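Local atomic coordinates of FEZ-1 protein (Fluoribacter gormanii, PDB entry 5WCK), a protein that probably hydrolyses beta-lactam antibiotics as a monomeric subclass B3 metallo-beta-lactamase carrying a pair of zinc ions in its active site. Residues Gly21-Ala26 against Asp220-Tyr225; Asp75-Ser80 against Ala89-Met94; Pro179-Val184 against Glu194-Ser199. The protein carries 2 engineered substitutions. One frame throughout, in Å; residues are numbered along the deposited sequence. Where two conformers were deposited one is given.

All three contacts are small. Interaction 1 is partly buried, with K222 exposed, and its polar link runs through water. Interactions 2 and 3 are buried, although interaction 3 is the farthest of the three from the chain centre, and a tyrosine is central to each. In interaction 2 the tyrosine hydroxyl meets a serine, through a weak hydrogen bond, and a water; in interaction 3 two rings meet edge on with a leucine beside one. Segments 21-26 and 75-80 touch through L25 CD1 and D75 O, 3.3 Å apart, and both bear on one metal site: D75 and H76 bind the zinc, and D24 is hydrogen-bonded to its third protein ligand, H215. Interaction 3 instead borders H73 and H149, ligands of the other zinc.

Interaction 1 of 3, residues Gly21-Ala26 against Asp220-Tyr225; sequences GTDDLA and DLKNKY
L221 and K222, in the first turn of helix 221-229, meet loop 21-26 at T22 and D23. A methyl of L221, CD2, lies 3.8 Å from T22 O, a carbonyl already hydrogen-bonded to Y19 OH. K222 runs extended alongside D23, its CE 4.0 Å from D23 O and 4.3 Å from D23 CB. Their charges do not close directly, for D23 OD2 and K222 NZ stand 4.6 Å apart. Water 1 spans the gap: it donates to D23 OD2 at 2.7 Å. From K222 NZ it accepts at 2.8 Å. D23 OD2 is also bonded to N6 ND2.

Behind this shell the loop is shaped by T22. Its OG1 accepts from D24 N at 3.1 Å (N-H...O angle 162°), an ST turn, and donates to L25 O at 2.8 Å in the carbonyl plane, on a lone pair. L25 O receives T22 N as well. In the same loop D24 OD1 is hydrogen-bonded to ND1 of the zinc ligand H215. With no direct hydrogen bond or salt bridge between the segments, loop and helix are coupled by van der Waals contact and a water bridge between groups of probably opposite charge, so their attraction is likely softened.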
ATOM      1  N   GLY A  21      10.178  -2.792   4.323  1.00  7.67           N
ATOM      2  CA  GLY A  21      10.365  -2.313   2.980  1.00  7.93           C
ATOM      3  C   GLY A  21      11.724  -1.679   2.736  1.00  7.31           C
ATOM      4  O   GLY A  21      12.704  -1.932   3.442  1.00  8.65           O
ATOM      5  N   THR A  22      11.754  -0.871   1.682  1.00  8.50           N
ATOM      6  CA  THR A  22      12.941  -0.253   1.142  1.00  8.40           C
ATOM      7  C   THR A  22      12.939   1.243   1.490  1.00  9.76           C
ATOM      8  O   THR A  22      12.122   1.737   2.251  1.00  8.21           O
ATOM      9  CB  THR A  22      12.997  -0.480  -0.373  1.00  8.75           C
ATOM     10  OG1 THR A  22      12.016   0.387  -0.973  1.00  8.43           O
ATOM     11  CG2 THR A  22      12.784  -1.919  -0.796  1.00 10.54           C
ATOM     12  N   ASP A  23      13.868   2.001   0.905  1.00  6.60           N
ATOM     13  CA  ASP A  23      13.876   3.433   1.154  1.00  8.64           C
ATOM     14  C   ASP A  23      12.834   4.179   0.304  1.00  7.79           C
ATOM     15  O   ASP A  23      12.774   5.435   0.364  1.00  9.42           O
ATOM     16  CB  ASP A  23      15.279   4.001   0.935  1.00  9.67           C
ATOM     17  CG  ASP A  23      15.699   4.127  -0.515  1.00 10.08           C
ATOM     18  OD1 ASP A  23      15.080   3.487  -1.383  1.00  8.74           O
ATOM     19  OD2 ASP A  23      16.669   4.916  -0.767  1.00 11.51           O
ATOM     20  N   ASP A  24      12.043   3.438  -0.489  1.00  6.71           N
ATOM     21  CA  ASP A  24      11.011   4.010  -1.367  1.00  7.40           C
ATOM     22  C   ASP A  24       9.757   3.132  -1.291  1.00  9.01           C
ATOM     23  O   ASP A  24       8.773   3.494  -0.624  1.00  9.92           O
ATOM     24  CB  ASP A  24      11.534   4.171  -2.800  1.00  7.48           C
ATOM     25  CG  ASP A  24      10.453   4.483  -3.812  1.00  9.62           C
ATOM     26  OD1 ASP A  24       9.402   5.042  -3.402  1.00  7.73           O
ATOM     27  OD2 ASP A  24      10.647   4.136  -5.011  1.00  9.50           O
ATOM     28  N   LEU A  25       9.796   1.976  -1.956  1.00  6.87           N
ATOM     29  CA  LEU A  25       8.664   1.067  -1.969  1.00  6.03           C
ATOM     30  C   LEU A  25       8.493   0.494  -0.557  1.00  9.01           C
ATOM     31  O   LEU A  25       9.454  -0.061   0.019  1.00  7.35           O
ATOM     32  CB  LEU A  25       8.917  -0.034  -3.003  1.00  7.18           C
ATOM     33  CG  LEU A  25       9.255   0.465  -4.400  1.00  9.37           C
ATOM     34  CD1 LEU A  25       9.535  -0.686  -5.362  1.00 10.30           C
ATOM     35  CD2 LEU A  25       8.166   1.387  -4.925  1.00  9.26           C
ATOM     36  N   ALA A  26       7.315   0.734   0.034  1.00  5.88           N
ATOM     37  CA  ALA A  26       7.036   0.430   1.455  1.00  6.17           C
ATOM     38  C   ALA A  26       6.317  -0.909   1.588  1.00  7.70           C
ATOM     39  O   ALA A  26       5.332  -1.140   0.896  1.00  7.68           O
ATOM     40  CB  ALA A  26       6.177   1.505   2.064  1.00  7.28           C
ATOM     41  N   ASP A 220       7.142  10.518   5.115  1.00  7.56           N
ATOM     42  CA  ASP A 220       8.393  11.023   5.755  1.00  6.61           C
ATOM     43  C   ASP A 220       9.096   9.896   6.522  1.00  5.79           C
ATOM     44  O   ASP A 220       9.588  10.123   7.621  1.00  6.44           O
ATOM     45  CB  ASP A 220       8.137  12.254   6.630  1.00  7.94           C
ATOM     46  CG  ASP A 220       9.364  13.118   6.891  1.00 14.16           C
ATOM     47  OD1 ASP A 220      10.345  12.982   6.139  1.00 21.02           O
ATOM     48  OD2 ASP A 220       9.309  13.924   7.853  1.00 16.32           O
ATOM     49  N   LEU A 221       9.169   8.704   5.934  1.00  6.00           N
ATOM     50  CA  LEU A 221       9.806   7.525   6.565  1.00  5.33           C
ATOM     51  C   LEU A 221      11.201   7.878   7.087  1.00  7.15           C
ATOM     52  O   LEU A 221      11.528   7.553   8.224  1.00  6.35           O
ATOM     53  CB  LEU A 221       9.913   6.362   5.574  1.00  6.66           C
ATOM     54  CG  LEU A 221      10.784   5.185   6.041  1.00  7.00           C
ATOM     55  CD1 LEU A 221      10.109   4.435   7.170  1.00 10.46           C
ATOM     56  CD2 LEU A 221      11.127   4.247   4.895  1.00  8.37           C
ATOM     57  N   LYS A 222      12.032   8.457   6.220  1.00  7.23           N
ATOM     58  CA  LYS A 222      13.451   8.626   6.594  1.00  6.57           C
ATOM     59  C   LYS A 222      13.617   9.502   7.839  1.00  7.19           C
ATOM     60  O   LYS A 222      14.311   9.107   8.783  1.00  8.67           O
ATOM     61  CB  LYS A 222      14.269   9.211   5.440  1.00  6.68           C
ATOM     62  CG  LYS A 222      14.376   8.317   4.218  1.00  6.71           C
ATOM     63  CD  LYS A 222      15.003   9.067   3.076  1.00  7.59           C
ATOM     64  CE  LYS A 222      15.221   8.251   1.834  1.00 10.23           C
ATOM     65  NZ  LYS A 222      15.716   9.118   0.747  1.00 10.81           N
ATOM     66  N   ASN A 223      13.011  10.697   7.854  1.00  6.29           N
ATOM     67  CA  ASN A 223      13.171  11.619   8.984  1.00  5.51           C
ATOM     68  C   ASN A 223      12.525  11.028  10.242  1.00  8.38           C
ATOM     69  O   ASN A 223      13.050  11.177  11.325  1.00  7.13           O
ATOM     70  CB  ASN A 223      12.664  13.026   8.675  1.00  7.60           C
ATOM     71  CG  ASN A 223      13.517  13.712   7.627  1.00 12.30           C
ATOM     72  OD1 ASN A 223      14.735  13.875   7.799  1.00 12.37           O
ATOM     73  ND2 ASN A 223      12.909  14.107   6.516  1.00 17.32           N
ATOM     74  N   LYS A 224      11.392  10.336  10.093  1.00  6.97           N
ATOM     75  CA  LYS A 224      10.744   9.746  11.245  1.00  6.50           C
ATOM     76  C   LYS A 224      11.589   8.600  11.819  1.00  6.92           C
ATOM     77  O   LYS A 224      11.637   8.425  13.009  1.00  9.22           O
ATOM     78  CB  LYS A 224       9.339   9.287  10.878  1.00  6.12           C
ATOM     79  CG  LYS A 224       8.359  10.446  10.742  1.00  6.32           C
ATOM     80  CD  LYS A 224       6.998  10.017  10.260  1.00  5.87           C
ATOM     81  CE  LYS A 224       6.034  11.180  10.143  1.00  6.80           C
ATOM     82  NZ  LYS A 224       4.797  10.805   9.424  1.00  7.42           N
ATOM     83  N   TYR A 225      12.196   7.781  10.956  1.00  7.15           N
ATOM     84  CA  TYR A 225      13.064   6.684  11.402  1.00  6.38           C
ATOM     85  C   TYR A 225      14.244   7.253  12.199  1.00  9.24           C
ATOM     86  O   TYR A 225      14.592   6.703  13.222  1.00  9.00           O
ATOM     87  CB  TYR A 225      13.590   5.832  10.250  1.00  7.89           C
ATOM     88  CG  TYR A 225      14.489   4.711  10.702  1.00  6.44           C
ATOM     89  CD1 TYR A 225      13.971   3.573  11.284  1.00  7.83           C
ATOM     90  CD2 TYR A 225      15.870   4.830  10.623  1.00  9.71           C
ATOM     91  CE1 TYR A 225      14.790   2.544  11.732  1.00 11.16           C
ATOM     92  CE2 TYR A 225      16.695   3.808  11.046  1.00  9.97           C
ATOM     93  CZ  TYR A 225      16.161   2.666  11.608  1.00 12.60           C
ATOM     94  OH  TYR A 225      16.997   1.665  12.031  1.00 13.28           O
TER
HETATM   95  O   HOH W   1      16.392   7.504  -1.437  1.00 15.94           O

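Interaction 2 of 3, residues Asp75-Ser80 against Ala89-Met94; sequences DHAAGS and AKYMVM. With ZN (zinc ion), chain C.
The zinc-binding HxHxDH motif, which runs from H71 to H76, ends in a short helix, and just beyond H76 the residues A77 and S80 meet Y91 on strand 90-94. The Y91 hydroxyl is the meeting point. S80 OG comes within 2.9 Å of Y91 OH, a weak hydrogen bond whose proton is not settled, and the stronger polar partner of S80 is S41 OG. The serine approaches the phenol end of the ring obliquely, with both CB and OG close to CZ. Rotation about its first torsion (chi1 -67°), with OG beside the backbone N, turns that oxygen to Y91 OH. A77 adds a methyl, CB lying 3.9 Å from Y91 OH. Water 3 joins A77 to Y91 as well, donating to A77 O at 2.8 Å and standing 2.7 Å from Y91 OH.

This is the αβ/βα fold of the metallo-beta-lactamases. Parallel strands 64-68 and 90-94 are neighbours in one sheet, and the metal-binding segment and helix 80-87 make the beta-alpha-beta crossover between them. A type I turn from A77 to S80, with S80 N bonded to A77 O, brings the chain into helix 80-87. With CG anti to the backbone N (chi1 -161°), the Y91 ring swings from strand 90-94 to this turn. One face of the ring carries V93 CG2, 3.8 Å above the plane and offset toward the rim. I101 of helix 95-103 touches A77, Y91 and V93.

At the other end of segment 75-80, the zinc ion is held by D75 OD2 at 2.0 Å, H76 NE2 at 2.1 Å, water 2 and H215. The second carboxylate oxygen, D75 OD1, accepts from water 2 at 2.8 Å.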
ATOM      1  N   ASP A  75       5.197  -1.700  -9.085  1.00  6.82           N
ATOM      2  CA  ASP A  75       6.094  -1.273  -8.015  1.00  7.20           C
ATOM      3  C   ASP A  75       5.606  -1.769  -6.647  1.00  7.87           C
ATOM      4  O   ASP A  75       6.391  -1.742  -5.712  1.00  8.25           O
ATOM      5  CB  ASP A  75       6.348   0.238  -8.022  1.00  9.68           C
ATOM      6  CG  ASP A  75       5.124   1.130  -7.928  1.00  8.38           C
ATOM      7  OD1 ASP A  75       4.098   0.758  -8.516  1.00  9.29           O
ATOM      8  OD2 ASP A  75       5.218   2.227  -7.321  1.00  9.54           O
ATOM      9  N   HIS A  76       4.335  -2.180  -6.531  1.00  6.15           N
ATOM     10  CA  HIS A  76       3.810  -2.728  -5.279  1.00  5.77           C
ATOM     11  C   HIS A  76       3.539  -4.227  -5.345  1.00  5.98           C
ATOM     12  O   HIS A  76       3.487  -4.864  -4.284  1.00  7.84           O
ATOM     13  CB  HIS A  76       2.558  -1.945  -4.840  1.00  5.09           C
ATOM     14  CG  HIS A  76       2.835  -0.486  -4.816  1.00  4.96           C
ATOM     15  ND1 HIS A  76       3.659   0.090  -3.878  1.00  6.93           N
ATOM     16  CD2 HIS A  76       2.534   0.495  -5.694  1.00  6.08           C
ATOM     17  CE1 HIS A  76       3.821   1.369  -4.162  1.00  6.14           C
ATOM     18  NE2 HIS A  76       3.120   1.664  -5.239  1.00  6.21           N
ATOM     19  N   ALA A  77       3.384  -4.790  -6.552  1.00  6.05           N
ATOM     20  CA  ALA A  77       2.826  -6.141  -6.718  1.00  5.55           C
ATOM     21  C   ALA A  77       3.687  -7.062  -7.597  1.00  6.65           C
ATOM     22  O   ALA A  77       3.317  -8.222  -7.750  1.00  8.03           O
ATOM     23  CB  ALA A  77       1.436  -6.057  -7.285  1.00  7.67           C
ATOM     24  N   ALA A  78       4.773  -6.577  -8.200  1.00  7.52           N
ATOM     25  CA  ALA A  78       5.523  -7.438  -9.168  1.00  7.65           C
ATOM     26  C   ALA A  78       6.093  -8.697  -8.501  1.00  8.18           C
ATOM     27  O   ALA A  78       6.192  -9.750  -9.152  1.00  9.78           O
ATOM     28  CB  ALA A  78       6.634  -6.663  -9.808  1.00  7.77           C
ATOM     29  N   GLY A  79       6.470  -8.590  -7.234  1.00  8.09           N
ATOM     30  CA  GLY A  79       7.120  -9.693  -6.490  1.00 10.64           C
ATOM     31  C   GLY A  79       6.162 -10.767  -5.993  1.00  8.60           C
ATOM     32  O   GLY A  79       6.606 -11.716  -5.342  1.00  8.34           O
ATOM     33  N   SER A  80       4.856 -10.644  -6.255  1.00  8.06           N
ATOM     34  CA  SER A  80       3.856 -11.474  -5.568  1.00  6.51           C
ATOM     35  C   SER A  80       4.004 -12.954  -5.943  1.00 12.56           C
ATOM     36  O   SER A  80       3.930 -13.808  -5.062  1.00 10.20           O
ATOM     37  CB  SER A  80       2.464 -10.982  -5.773  1.00  8.77           C
ATOM     38  OG  SER A  80       2.298  -9.709  -5.117  1.00  8.38           O
ATOM     39  N   ALA A  89       2.041 -18.266   0.734  1.00 13.45           N
ATOM     40  CA  ALA A  89       1.103 -17.311   1.361  1.00  8.99           C
ATOM     41  C   ALA A  89      -0.159 -17.213   0.509  1.00  9.43           C
ATOM     42  O   ALA A  89      -0.065 -17.443  -0.671  1.00 11.41           O
ATOM     43  CB  ALA A  89       1.723 -15.932   1.447  1.00  8.20           C
ATOM     44  N   LYS A  90      -1.294 -16.904   1.132  1.00  8.92           N
ATOM     45  CA  LYS A  90      -2.549 -16.689   0.383  1.00  8.79           C
ATOM     46  C   LYS A  90      -2.602 -15.229  -0.062  1.00  9.36           C
ATOM     47  O   LYS A  90      -2.507 -14.367   0.781  1.00  9.46           O
ATOM     48  CB  LYS A  90      -3.744 -17.006   1.267  1.00 10.57           C
ATOM     49  CG  LYS A  90      -3.738 -18.462   1.668  1.00 13.80           C
ATOM     50  CD  LYS A  90      -4.948 -18.802   2.411  1.00 30.74           C
ATOM     51  CE  LYS A  90      -4.839 -18.455   3.864  1.00 46.60           C
ATOM     52  NZ  LYS A  90      -5.456 -19.573   4.605  1.00 73.47           N
ATOM     53  N   TYR A  91      -2.841 -15.037  -1.351  1.00  7.31           N
ATOM     54  CA  TYR A  91      -2.852 -13.691  -1.959  1.00  8.38           C
ATOM     55  C   TYR A  91      -4.293 -13.178  -1.996  1.00  7.87           C
ATOM     56  O   TYR A  91      -5.128 -13.794  -2.595  1.00  9.07           O
ATOM     57  CB  TYR A  91      -2.321 -13.834  -3.384  1.00  8.12           C
ATOM     58  CG  TYR A  91      -1.833 -12.580  -4.060  1.00  9.14           C
ATOM     59  CD1 TYR A  91      -1.621 -11.409  -3.370  1.00  8.98           C
ATOM     60  CD2 TYR A  91      -1.583 -12.590  -5.410  1.00  7.66           C
ATOM     61  CE1 TYR A  91      -1.151 -10.278  -4.008  1.00  7.69           C
ATOM     62  CE2 TYR A  91      -1.105 -11.473  -6.060  1.00  9.08           C
ATOM     63  CZ  TYR A  91      -0.858 -10.318  -5.353  1.00  7.37           C
ATOM     64  OH  TYR A  91      -0.382  -9.239  -6.027  1.00  7.92           O
ATOM     65  N   MET A  92      -4.521 -12.006  -1.399  1.00  5.89           N
ATOM     66  CA  MET A  92      -5.859 -11.461  -1.321  1.00  6.53           C
ATOM     67  C   MET A  92      -5.811 -10.046  -1.910  1.00  7.89           C
ATOM     68  O   MET A  92      -4.950  -9.233  -1.538  1.00  8.46           O
ATOM     69  CB  MET A  92      -6.369 -11.428   0.123  1.00  6.98           C
ATOM     70  CG  MET A  92      -6.179 -12.741   0.855  1.00  9.32           C
ATOM     71  SD  MET A  92      -7.000 -12.707   2.465  1.00  9.38           S
ATOM     72  CE  MET A  92      -6.559 -14.353   3.026  1.00 12.11           C
ATOM     73  N   VAL A  93      -6.751  -9.759  -2.805  1.00  6.12           N
ATOM     74  CA  VAL A  93      -6.744  -8.539  -3.638  1.00  5.17           C
ATOM     75  C   VAL A  93      -8.185  -8.026  -3.791  1.00  7.10           C
ATOM     76  O   VAL A  93      -9.131  -8.773  -4.019  1.00  7.18           O
ATOM     77  CB  VAL A  93      -6.090  -8.775  -5.012  1.00  5.99           C
ATOM     78  CG1 VAL A  93      -6.155  -7.533  -5.877  1.00  7.28           C
ATOM     79  CG2 VAL A  93      -4.664  -9.262  -4.909  1.00  7.78           C
ATOM     80  N   MET A  94      -8.344  -6.697  -3.667  1.00  6.54           N
ATOM     81  CA  MET A  94      -9.595  -5.988  -3.909  1.00  5.34           C
ATOM     82  C   MET A  94     -10.111  -6.314  -5.326  1.00  6.14           C
ATOM     83  O   MET A  94      -9.375  -6.206  -6.295  1.00  7.34           O
ATOM     84  CB  MET A  94      -9.356  -4.480  -3.789  1.00  7.59           C
ATOM     85  CG  MET A  94     -10.611  -3.612  -3.800  1.00  7.57           C
ATOM     86  SD  MET A  94     -11.787  -3.857  -2.433  1.00  8.49           S
ATOM     87  CE  MET A  94     -10.839  -3.126  -1.098  1.00  8.47           C
TER
HETATM   88 ZN    ZN C 301       3.674   3.304  -6.511  1.00 11.16          ZN
HETATM   89  O   HOH W   2       2.586   3.145  -8.197  1.00 18.67           O
HETATM   90  O   HOH W   3       0.892  -9.444  -8.373  1.00  8.24           O

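Interaction 3 of 3, residues Pro179-Val184 against Glu194-Ser199; sequences PGYKLV and EDYKHS
The rings of Y181 and Y196 meet at their edges, and the two side chains cross at about a right angle. Y196 OH lies near the plane of the Y181 ring, at the side carrying CE2 and CD2, 3.3 Å from CE2 and 3.4 Å from CD2. Reciprocally, Y181 CD2 sits at the edge of the Y196 ring, near its plane and 4.4 Å from CZ. No hydrogen bond joins the pair: Y196 OH is hydrogen-bonded to G176 O and Y181 OH to H149 O. Aromatic C-H groups of one ring therefore border a hydroxyl oxygen already engaged elsewhere.

L183 supplies the aliphatic part of the contact. Its CD2 comes obliquely to the ring of Y196, which helix 192-204 contributes, and lies 4.1 Å from CE2, the branch being placed there with CG anti to the carbonyl carbon (chi1 -64°). F253 of helix 239-262 also meets the Y196 ring, their planes at about 25°, and it touches L183 too. The Y181 ring has F109 edge-to-face with it and meets H110.

The loop 179-184 has no regular structure, yet its backbone is pinned by one side-chain amide: Q260 NE2 bonds to Y181 O, and Q260 OE1 to L183 N.

Y181 packs on H73, besides its hydroxyl bond to the H149 carbonyl, and the Y196 side chain lies about 4 Å from that of H149 at the nearest atoms. These approaches are consistent with a second-shell place beside the zinc held by H71, H73 and H149 in this metallo-beta-lactamase.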
ATOM      1  N   PRO A 179       1.242  11.054 -14.139  1.00  7.36           N
ATOM      2  CA  PRO A 179       1.427  11.850 -15.351  1.00  8.37           C
ATOM      3  C   PRO A 179       0.796  11.173 -16.564  1.00  8.21           C
ATOM      4  O   PRO A 179       1.113  10.028 -16.868  1.00 10.99           O
ATOM      5  CB  PRO A 179       2.947  11.906 -15.522  1.00  9.87           C
ATOM      6  CG  PRO A 179       3.495  11.664 -14.152  1.00 10.80           C
ATOM      7  CD  PRO A 179       2.496  10.785 -13.447  1.00  9.87           C
ATOM      8  N   GLY A 180      -0.118  11.885 -17.223  1.00  7.29           N
ATOM      9  CA  GLY A 180      -0.762  11.355 -18.406  1.00  9.66           C
ATOM     10  C   GLY A 180      -2.134  10.752 -18.162  1.00  7.25           C
ATOM     11  O   GLY A 180      -2.867  10.518 -19.127  1.00  7.22           O
ATOM     12  N   TYR A 181      -2.501  10.559 -16.902  1.00  7.02           N
ATOM     13  CA  TYR A 181      -3.847  10.014 -16.620  1.00  6.69           C
ATOM     14  C   TYR A 181      -4.882  10.997 -17.183  1.00  8.21           C
ATOM     15  O   TYR A 181      -4.671  12.149 -17.016  1.00  9.87           O
ATOM     16  CB  TYR A 181      -4.058   9.946 -15.106  1.00  7.17           C
ATOM     17  CG  TYR A 181      -3.737   8.630 -14.443  1.00  6.93           C
ATOM     18  CD1 TYR A 181      -2.937   7.688 -15.061  1.00  6.27           C
ATOM     19  CD2 TYR A 181      -4.249   8.332 -13.196  1.00  8.41           C
ATOM     20  CE1 TYR A 181      -2.647   6.489 -14.443  1.00  5.51           C
ATOM     21  CE2 TYR A 181      -3.972   7.134 -12.568  1.00  6.85           C
ATOM     22  CZ  TYR A 181      -3.173   6.202 -13.198  1.00  6.68           C
ATOM     23  OH  TYR A 181      -2.900   5.008 -12.602  1.00  7.74           O
ATOM     24  N   LYS A 182      -5.978  10.512 -17.771  1.00  7.10           N
ATOM     25  CA  LYS A 182      -7.051  11.384 -18.316  1.00  7.30           C
ATOM     26  C   LYS A 182      -8.227  11.371 -17.331  1.00  6.92           C
ATOM     27  O   LYS A 182      -8.751  10.326 -17.060  1.00  7.53           O
ATOM     28  CB  LYS A 182      -7.446  10.861 -19.695  1.00  9.57           C
ATOM     29  CG  LYS A 182      -8.552  11.619 -20.453  1.00 11.59           C
ATOM     30  CD  LYS A 182      -9.161  11.533 -21.823  0.50 20.08           C
ATOM     31  CE  LYS A 182      -8.079  11.757 -22.852  0.50 37.14           C
ATOM     32  NZ  LYS A 182      -7.698  13.186 -22.921  0.50 66.71           N
ATOM     33  N   LEU A 183      -8.598  12.546 -16.825  1.00  7.26           N
ATOM     34  CA  LEU A 183      -9.668  12.625 -15.807  1.00  7.45           C
ATOM     35  C   LEU A 183     -11.028  13.017 -16.402  1.00  9.01           C
ATOM     36  O   LEU A 183     -11.990  12.960 -15.670  1.00 12.51           O
ATOM     37  CB  LEU A 183      -9.241  13.682 -14.787  1.00  8.53           C
ATOM     38  CG  LEU A 183      -7.971  13.352 -14.005  1.00  7.44           C
ATOM     39  CD1 LEU A 183      -7.636  14.502 -13.064  1.00  9.82           C
ATOM     40  CD2 LEU A 183      -8.130  12.053 -13.231  1.00  8.76           C
ATOM     41  N   VAL A 184     -11.054  13.433 -17.664  1.00  9.22           N
ATOM     42  CA  VAL A 184     -12.269  13.916 -18.319  1.00  8.41           C
ATOM     43  C   VAL A 184     -12.510  13.006 -19.530  1.00  7.59           C
ATOM     44  O   VAL A 184     -11.605  12.883 -20.368  1.00 12.42           O
ATOM     45  CB  VAL A 184     -12.107  15.371 -18.795  1.00 14.56           C
ATOM     46  CG1 VAL A 184     -13.358  15.873 -19.511  1.00 21.53           C
ATOM     47  CG2 VAL A 184     -11.715  16.301 -17.645  1.00 18.10           C
ATOM     48  N   GLU A 194     -14.813  10.444 -10.613  1.00  7.08           N
ATOM     49  CA  GLU A 194     -15.794  10.198  -9.552  0.50  8.36           C
ATOM     50  C   GLU A 194     -15.153   9.350  -8.445  1.00  7.03           C
ATOM     51  O   GLU A 194     -15.417   9.554  -7.248  1.00  6.48           O
ATOM     52  CB  GLU A 194     -17.030   9.517 -10.133  0.50 12.60           C
ATOM     53  CG  GLU A 194     -17.747  10.379 -11.162  0.50 13.29           C
ATOM     54  CD  GLU A 194     -18.890   9.647 -11.849  0.50 28.16           C
ATOM     55  OE1 GLU A 194     -19.688   9.021 -11.123  0.50 26.41           O
ATOM     56  OE2 GLU A 194     -18.965   9.678 -13.103  0.50 21.77           O
ATOM     57  N   ASP A 195     -14.304   8.404  -8.854  1.00  5.84           N
ATOM     58  CA  ASP A 195     -13.611   7.505  -7.936  1.00  5.88           C
ATOM     59  C   ASP A 195     -12.619   8.278  -7.051  1.00  6.11           C
ATOM     60  O   ASP A 195     -12.614   8.094  -5.826  1.00  6.97           O
ATOM     61  CB  ASP A 195     -12.951   6.356  -8.707  1.00  6.23           C
ATOM     62  CG  ASP A 195     -13.895   5.191  -8.983  1.00  6.75           C
ATOM     63  OD1 ASP A 195     -15.122   5.298  -8.686  1.00  9.19           O
ATOM     64  OD2 ASP A 195     -13.405   4.168  -9.498  1.00  7.77           O
ATOM     65  N   TYR A 196     -11.788   9.129  -7.654  1.00  5.02           N
ATOM     66  CA  TYR A 196     -10.870   9.975  -6.867  1.00  5.63           C
ATOM     67  C   TYR A 196     -11.672  10.822  -5.867  1.00  6.25           C
ATOM     68  O   TYR A 196     -11.241  10.995  -4.705  1.00  5.09           O
ATOM     69  CB  TYR A 196     -10.039  10.895  -7.768  1.00  5.58           C
ATOM     70  CG  TYR A 196      -8.781  10.300  -8.350  1.00  5.20           C
ATOM     71  CD1 TYR A 196      -7.619  10.220  -7.602  1.00  6.00           C
ATOM     72  CD2 TYR A 196      -8.705   9.915  -9.678  1.00  5.24           C
ATOM     73  CE1 TYR A 196      -6.429   9.740  -8.136  1.00  3.87           C
ATOM     74  CE2 TYR A 196      -7.541   9.382 -10.219  1.00  5.00           C
ATOM     75  CZ  TYR A 196      -6.386   9.322  -9.451  1.00  5.35           C
ATOM     76  OH  TYR A 196      -5.209   8.850  -9.981  1.00  5.33           O
ATOM     77  N   LYS A 197     -12.800  11.372  -6.313  1.00  5.22           N
ATOM     78  CA  LYS A 197     -13.609  12.238  -5.427  1.00  6.65           C
ATOM     79  C   LYS A 197     -14.142  11.442  -4.240  1.00  6.55           C
ATOM     80  O   LYS A 197     -14.132  11.916  -3.102  1.00  6.18           O
ATOM     81  CB  LYS A 197     -14.717  12.928  -6.226  1.00  6.98           C
ATOM     82  CG  LYS A 197     -14.180  13.941  -7.220  1.00  7.58           C
ATOM     83  CD  LYS A 197     -15.209  14.465  -8.202  1.00  7.61           C
ATOM     84  CE  LYS A 197     -14.591  15.237  -9.345  1.00  7.96           C
ATOM     85  NZ  LYS A 197     -15.653  15.725 -10.269  1.00 10.70           N
ATOM     86  N   HIS A 198     -14.573  10.213  -4.499  1.00  4.97           N
ATOM     87  CA  HIS A 198     -15.014   9.327  -3.439  1.00  6.49           C
ATOM     88  C   HIS A 198     -13.865   9.042  -2.472  1.00  6.53           C
ATOM     89  O   HIS A 198     -14.050   9.075  -1.256  1.00  6.57           O
ATOM     90  CB  HIS A 198     -15.588   8.026  -4.015  1.00  7.01           C
ATOM     91  CG  HIS A 198     -15.980   7.060  -2.960  1.00  9.63           C
ATOM     92  ND1 HIS A 198     -17.072   7.278  -2.134  1.00 14.94           N
ATOM     93  CD2 HIS A 198     -15.419   5.903  -2.565  1.00 13.22           C
ATOM     94  CE1 HIS A 198     -17.170   6.260  -1.291  1.00 11.46           C
ATOM     95  NE2 HIS A 198     -16.171   5.426  -1.512  1.00 13.76           N
ATOM     96  N   SER A 199     -12.670   8.762  -3.007  1.00  5.70           N
ATOM     97  CA  SER A 199     -11.507   8.498  -2.168  1.00  5.19           C
ATOM     98  C   SER A 199     -11.221   9.699  -1.256  1.00  4.83           C
ATOM     99  O   SER A 199     -10.866   9.536  -0.095  1.00  4.83           O
ATOM    100  CB  SER A 199     -10.303   8.173  -2.970  1.00  5.57           C
ATOM    101  OG  SER A 199     -10.439   6.907  -3.579  1.00  6.79           O
TER